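Local structure of TSSL (4ACK) at residues Ile61-Leu66 against Leu88-Tyr93; Val69-Met74 against Asn130-Lys135. The protein is the cytoplasmic domain of a DotU-family component of the type VI secretion system, and probably serves in assembling the membrane-associated part of that protein-export machine. All blocks are in the same frame, centred on the assembly; numbering follows the deposited sequence.

Interaction 1: residues Ile61-Leu66 against Leu88-Tyr93; sequences IVFPLL and LLQLEY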
loop_
_atom_site.group_PDB
_atom_site.type_symbol
_atom_site.label_atom_id
_atom_site.label_comp_id
_atom_site.label_asym_id
_atom_site.label_seq_id
_atom_site.Cartn_x
_atom_site.Cartn_y
_atom_site.Cartn_z
ATOM N N ILE A 61 -0.122 -7.766 3.801
ATOM C CA ILE A 61 -0.162 -7.601 2.373
ATOM C C ILE A 61 -1.053 -6.385 2.115
ATOM O O ILE A 61 -0.673 -5.554 1.351
ATOM C CB ILE A 61 -0.784 -8.851 1.707
ATOM C CG1 ILE A 61 0.193 -10.006 1.776
ATOM C CG2 ILE A 61 -1.236 -8.567 0.228
ATOM C CD1 ILE A 61 -0.564 -11.359 1.673
ATOM N N VAL A 62 -2.204 -6.280 2.784
ATOM C CA VAL A 62 -3.145 -5.225 2.474
ATOM C C VAL A 62 -2.822 -3.858 3.192
ATOM O O VAL A 62 -3.074 -2.808 2.645
ATOM C CB VAL A 62 -4.577 -5.672 2.832
ATOM C CG1 VAL A 62 -5.670 -4.507 2.713
ATOM C CG2 VAL A 62 -4.943 -6.916 1.973
ATOM N N PHE A 63 -2.318 -3.887 4.425
ATOM C CA PHE A 63 -2.026 -2.578 5.071
ATOM C C PHE A 63 -1.043 -1.682 4.247
ATOM O O PHE A 63 -1.284 -0.502 4.097
ATOM C CB PHE A 63 -1.487 -2.772 6.470
ATOM C CG PHE A 63 -1.217 -1.478 7.166
ATOM C CD1 PHE A 63 0.004 -0.808 6.975
ATOM C CD2 PHE A 63 -2.210 -0.895 7.944
ATOM C CE1 PHE A 63 0.241 0.424 7.627
ATOM C CE2 PHE A 63 -1.984 0.360 8.600
ATOM C CZ PHE A 63 -0.775 0.998 8.431
ATOM N N PRO A 64 0.080 -2.230 3.768
ATOM C CA PRO A 64 0.993 -1.387 3.054
ATOM C C PRO A 64 0.397 -0.807 1.777
ATOM O O PRO A 64 0.838 0.247 1.337
ATOM C CB PRO A 64 2.147 -2.335 2.681
ATOM C CG PRO A 64 2.109 -3.400 3.793
ATOM C CD PRO A 64 0.636 -3.568 4.030
ATOM N N LEU A 65 -0.530 -1.531 1.131
ATOM C CA LEU A 65 -1.139 -1.027 -0.084
ATOM C C LEU A 65 -2.011 0.120 0.273
ATOM O O LEU A 65 -2.011 1.126 -0.427
ATOM C CB LEU A 65 -1.952 -2.131 -0.811
ATOM C CG LEU A 65 -2.749 -1.659 -2.014
ATOM C CD1 LEU A 65 -1.697 -1.227 -3.052
ATOM C CD2 LEU A 65 -3.621 -2.844 -2.512
ATOM N N LEU A 66 -2.761 0.010 1.357
ATOM C CA LEU A 66 -3.555 1.150 1.837
ATOM C C LEU A 66 -2.741 2.381 2.239
ATOM O O LEU A 66 -3.190 3.545 2.041
ATOM C CB LEU A 66 -4.365 0.781 3.059
ATOM C CG LEU A 66 -5.262 -0.453 2.972
ATOM C CD1 LEU A 66 -6.088 -0.592 4.252
ATOM C CD2 LEU A 66 -6.158 -0.438 1.755
ATOM N N LEU A 88 -8.480 8.520 5.602
ATOM C CA LEU A 88 -7.473 7.486 5.479
ATOM C C LEU A 88 -8.071 6.046 5.388
ATOM O O LEU A 88 -8.820 5.579 6.240
ATOM C CB LEU A 88 -6.446 7.601 6.631
ATOM C CG LEU A 88 -5.578 8.865 6.805
ATOM C CD1 LEU A 88 -4.491 8.684 7.915
ATOM C CD2 LEU A 88 -4.899 9.298 5.525
ATOM N N LEU A 89 -7.717 5.348 4.331
ATOM C CA LEU A 89 -8.076 3.936 4.201
ATOM C C LEU A 89 -7.404 3.073 5.280
ATOM O O LEU A 89 -8.005 2.149 5.848
ATOM C CB LEU A 89 -7.624 3.470 2.839
ATOM C CG LEU A 89 -8.470 4.077 1.716
ATOM C CD1 LEU A 89 -7.934 3.634 0.389
ATOM C CD2 LEU A 89 -9.888 3.615 1.888
ATOM N N GLN A 90 -6.157 3.387 5.585
ATOM C CA GLN A 90 -5.421 2.535 6.511
ATOM C C GLN A 90 -6.136 2.585 7.886
ATOM O O GLN A 90 -6.114 1.609 8.662
ATOM C CB GLN A 90 -3.936 2.948 6.582
ATOM C CG GLN A 90 -3.696 4.183 7.434
ATOM C CD GLN A 90 -2.325 4.719 7.234
ATOM O OE1 GLN A 90 -1.493 4.645 8.140
ATOM N NE2 GLN A 90 -2.046 5.226 6.015
ATOM N N LEU A 91 -6.774 3.727 8.160
ATOM C CA LEU A 91 -7.511 3.917 9.407
ATOM C C LEU A 91 -8.887 3.197 9.412
ATOM O O LEU A 91 -9.262 2.564 10.398
ATOM C CB LEU A 91 -7.698 5.414 9.689
ATOM C CG LEU A 91 -8.241 5.851 11.053
ATOM C CD1 LEU A 91 -7.499 5.242 12.256
ATOM C CD2 LEU A 91 -8.195 7.394 11.147
ATOM N N GLU A 92 -9.646 3.327 8.316
ATOM C CA GLU A 92 -10.940 2.645 8.173
ATOM C C GLU A 92 -10.782 1.110 8.333
ATOM O O GLU A 92 -11.589 0.458 8.979
ATOM C CB GLU A 92 -11.499 2.963 6.793
ATOM C CG GLU A 92 -12.971 2.746 6.642
ATOM C CD GLU A 92 -13.414 2.812 5.189
ATOM O OE1 GLU A 92 -13.087 3.814 4.502
ATOM O OE2 GLU A 92 -14.102 1.852 4.739
ATOM N N TYR A 93 -9.723 0.554 7.761
ATOM C CA TYR A 93 -9.556 -0.889 7.657
ATOM C C TYR A 93 -8.776 -1.569 8.774
ATOM O O TYR A 93 -9.006 -2.755 9.034
ATOM C CB TYR A 93 -8.899 -1.218 6.336
ATOM C CG TYR A 93 -9.885 -1.141 5.228
ATOM C CD1 TYR A 93 -10.809 -2.174 5.021
ATOM C CD2 TYR A 93 -9.946 -0.022 4.412
ATOM C CE1 TYR A 93 -11.744 -2.094 4.002
ATOM C CE2 TYR A 93 -10.874 0.057 3.386
ATOM C CZ TYR A 93 -11.770 -0.970 3.196
ATOM O OH TYR A 93 -12.685 -0.880 2.177
#

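Interaction 2: residues Val69-Met74 against Asn130-Lys135; sequences VDEKLM and NDFYGK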
loop_
_atom_site.group_PDB
_atom_site.type_symbol
_atom_site.label_atom_id
_atom_site.label_comp_id
_atom_site.label_asym_id
_atom_site.label_seq_id
_atom_site.Cartn_x
_atom_site.Cartn_y
_atom_site.Cartn_z
ATOM N N VAL A 69 -1.646 4.087 -0.932
ATOM C CA VAL A 69 -2.735 4.870 -1.502
ATOM C C VAL A 69 -2.953 6.157 -0.672
ATOM O O VAL A 69 -2.997 7.267 -1.230
ATOM C CB VAL A 69 -4.055 4.108 -1.556
ATOM C CG1 VAL A 69 -5.149 5.051 -2.039
ATOM C CG2 VAL A 69 -3.954 2.886 -2.510
ATOM N N ASP A 70 -3.103 5.994 0.643
ATOM C CA ASP A 70 -3.210 7.128 1.530
ATOM C C ASP A 70 -2.091 8.150 1.313
ATOM O O ASP A 70 -2.377 9.345 1.271
ATOM C CB ASP A 70 -3.222 6.697 2.979
ATOM C CG ASP A 70 -4.523 6.079 3.389
ATOM O OD1 ASP A 70 -5.558 6.218 2.661
ATOM O OD2 ASP A 70 -4.516 5.428 4.459
ATOM N N GLU A 71 -0.843 7.679 1.147
ATOM C CA GLU A 71 0.297 8.585 1.059
ATOM C C GLU A 71 0.222 9.442 -0.216
ATOM O O GLU A 71 0.623 10.599 -0.252
ATOM C CB GLU A 71 1.611 7.801 1.013
ATOM C CG GLU A 71 2.879 8.740 0.987
ATOM C CD GLU A 71 4.168 7.975 1.095
ATOM O OE1 GLU A 71 4.366 7.377 2.178
ATOM O OE2 GLU A 71 4.954 7.944 0.106
ATOM N N LYS A 72 -0.201 8.805 -1.299
ATOM C CA LYS A 72 -0.202 9.466 -2.583
ATOM C C LYS A 72 -1.374 10.488 -2.599
ATOM O O LYS A 72 -1.237 11.592 -3.117
ATOM C CB LYS A 72 -0.266 8.422 -3.718
ATOM C CG LYS A 72 1.037 7.582 -3.863
ATOM C CD LYS A 72 2.323 8.432 -3.591
ATOM C CE LYS A 72 3.652 7.633 -3.652
ATOM N NZ LYS A 72 4.828 8.413 -3.027
ATOM N N LEU A 73 -2.472 10.127 -1.955
ATOM C CA LEU A 73 -3.621 10.969 -1.882
ATOM C C LEU A 73 -3.378 12.157 -0.981
ATOM O O LEU A 73 -3.757 13.280 -1.354
ATOM C CB LEU A 73 -4.860 10.192 -1.432
ATOM C CG LEU A 73 -5.662 9.604 -2.621
ATOM C CD1 LEU A 73 -6.440 10.768 -3.275
ATOM C CD2 LEU A 73 -4.799 8.933 -3.680
ATOM N N MET A 74 -2.755 11.918 0.182
ATOM C CA MET A 74 -2.395 13.013 1.088
ATOM C C MET A 74 -1.439 13.996 0.427
ATOM O O MET A 74 -1.494 15.177 0.728
ATOM C CB MET A 74 -1.795 12.527 2.400
ATOM C CG MET A 74 -2.767 11.917 3.396
ATOM S SD MET A 74 -4.325 12.806 3.623
ATOM C CE MET A 74 -4.391 12.906 5.392
ATOM N N ASN A 130 6.843 1.893 -6.866
ATOM C CA ASN A 130 5.982 3.080 -7.034
ATOM C C ASN A 130 6.174 4.282 -6.056
ATOM O O ASN A 130 5.238 5.068 -5.837
ATOM C CB ASN A 130 4.533 2.631 -7.137
ATOM C CG ASN A 130 4.293 1.894 -8.467
ATOM O OD1 ASN A 130 4.012 2.550 -9.470
ATOM N ND2 ASN A 130 4.578 0.572 -8.511
ATOM N N ASP A 131 7.386 4.412 -5.506
ATOM C CA ASP A 131 7.824 5.591 -4.726
ATOM C C ASP A 131 7.091 5.803 -3.417
ATOM O O ASP A 131 6.843 6.958 -3.029
ATOM C CB ASP A 131 7.811 6.856 -5.592
ATOM C CG ASP A 131 8.726 6.701 -6.789
ATOM O OD1 ASP A 131 9.720 5.969 -6.680
ATOM O OD2 ASP A 131 8.446 7.260 -7.843
ATOM N N PHE A 132 6.710 4.703 -2.758
ATOM C CA PHE A 132 6.389 4.793 -1.344
ATOM C C PHE A 132 7.651 5.207 -0.558
ATOM O O PHE A 132 8.720 4.593 -0.683
ATOM C CB PHE A 132 5.833 3.485 -0.783
ATOM C CG PHE A 132 5.374 3.593 0.648
ATOM C CD1 PHE A 132 4.180 4.251 0.976
ATOM C CD2 PHE A 132 6.162 3.087 1.672
ATOM C CE1 PHE A 132 3.742 4.340 2.308
ATOM C CE2 PHE A 132 5.777 3.205 3.013
ATOM C CZ PHE A 132 4.544 3.799 3.333
ATOM N N TYR A 133 7.493 6.250 0.233
ATOM C CA TYR A 133 8.587 6.838 1.044
ATOM C C TYR A 133 8.342 6.670 2.553
ATOM O O TYR A 133 9.278 6.450 3.313
ATOM C CB TYR A 133 8.740 8.332 0.749
ATOM C CG TYR A 133 9.095 8.625 -0.679
ATOM C CD1 TYR A 133 9.981 7.806 -1.385
ATOM C CD2 TYR A 133 8.535 9.704 -1.342
ATOM C CE1 TYR A 133 10.307 8.085 -2.723
ATOM C CE2 TYR A 133 8.878 9.986 -2.677
ATOM C CZ TYR A 133 9.763 9.169 -3.343
ATOM O OH TYR A 133 10.074 9.425 -4.657
ATOM N N GLY A 134 7.085 6.752 2.943
ATOM C CA GLY A 134 6.666 6.690 4.318
ATOM C C GLY A 134 7.505 7.643 5.136
ATOM O O GLY A 134 7.620 8.810 4.775
ATOM N N LYS A 135 8.148 7.134 6.184
ATOM C CA LYS A 135 8.848 7.987 7.205
ATOM C C LYS A 135 10.060 8.595 6.565
ATOM O O LYS A 135 10.671 9.541 7.080
ATOM C CB LYS A 135 9.225 7.145 8.452
ATOM C CG LYS A 135 10.245 6.046 8.142
ATOM C CD LYS A 135 10.191 5.018 9.270
ATOM C CE LYS A 135 11.572 4.563 9.683
ATOM N NZ LYS A 135 11.531 3.233 10.467
#

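Interaction 1: residues Ile61-Leu66 against Leu88-Tyr93
Leu66 carries the apolar part of this contact, its CD1 methyl lying 3.6 Å from Tyr93 CB and 3.7 Å from Leu89 O. With CG anti to its carbonyl carbon (chi1 -53°), the branch reaches across to the neighbouring helix and crosses the Tyr93 side chain at about a right angle, so that one methyl meets both the start of the tyrosine side chain and the carbonyl oxygen of Leu89, one turn earlier in that helix. At its base Leu66 also packs against Leu89, CB to CB 4.2 Å, and here the backbones draw close, Leu66 CA to Gln90 CA 5.2 Å.

Aromatic and amide groups form the second kind of meeting. Phe63 CE2 lies 3.8 Å from Gln90 CB, with ring and amide planes steeply inclined at 74°. Gln90 OE1 accepts a hydrogen bond from the backbone N of Gly99, which satisfies this buried oxygen, while Tyr102 meets the Phe63 ring edge-to-face.

No hydrogen bond joins the two segments. Helix 55-79 is kinked at Pro64, whose nitrogen cannot donate to the preceding turn, and the local axes of 61-66 and 89-93 run roughly antiparallel, at 145°. Such apolar helix-to-helix packing is characteristic of the interior of an all-helical domain, as in this DotU fold.

Interaction 2: residues Val69-Met74 against Asn130-Lys135
Glu71 OE2 is gripped by two donors, the backbone N of Tyr133 at 3.1 Å and the ammonium group of Lys72. Its partner oxygen, OE1, takes the next backbone N-H, that of Gly134, at 2.9 Å. A single carboxylate thus bridges two consecutive amides in the loop that follows helix 118-129. That helix ends in a Schellman motif, with Asp131 as its positive-phi C-prime residue, and the chain then passes alongside residues 69-74 of helix 55-79.

The two amide bonds differ in geometry. Tyr133 N approaches the syn lone pair of OE2 almost straight, with an N-H...O angle of 164°, whereas Gly134 N reaches the syn side of OE1 from 22° outside the carboxylate plane and along a more bent path. Lys72 NZ takes the anti lone pair of OE2 in a salt bridge of 3.2 Å. Glu71 reaches the loop because its chain is extended, with CG anti to the backbone N (chi1 -177°).

The side chain of Lys72 bends at chi2, and its amine ends up at the loop. There NZ comes implausibly close to the carbonyl oxygen of Asp131, so that bond is doubtful in detail. The paired charges of Glu71 and Lys72 would be expected to favour the ionised forms of both side chains.

Phe132, a buried residue, brings its ring up to the carboxylate, and touches Tyr68 of helix 55-79 and Val103 of helix 99-112. The ring and carboxylate planes are nearly parallel, and Glu71 OE1 lies 3.1 Å from Phe132 CE1. Gly134 N sits over the centre of one face of that phenyl ring, 3.7 Å above its plane.

Both contacts use helix 55-79, at neighbouring stretches of it, and their segments alternate along the chain. Interaction 1 is a buried, largely apolar union of two helices; interaction 2, only partly buried, joins the helix to an irregular loop through charged side chains and backbone amides. The chemistry follows the place in the fold: hydrophobic packing within the helical interior, and polar bonding where a loop lacks the hydrogen bonding of a helix. Asp70 connects the two contacts directly, since its OD1 and OD2 probably accept hydrogen bonds from Leu89 N and Gln90 N, each 2.9 Å away, at the start of helix 89-94. Leu88 also packs on Met74.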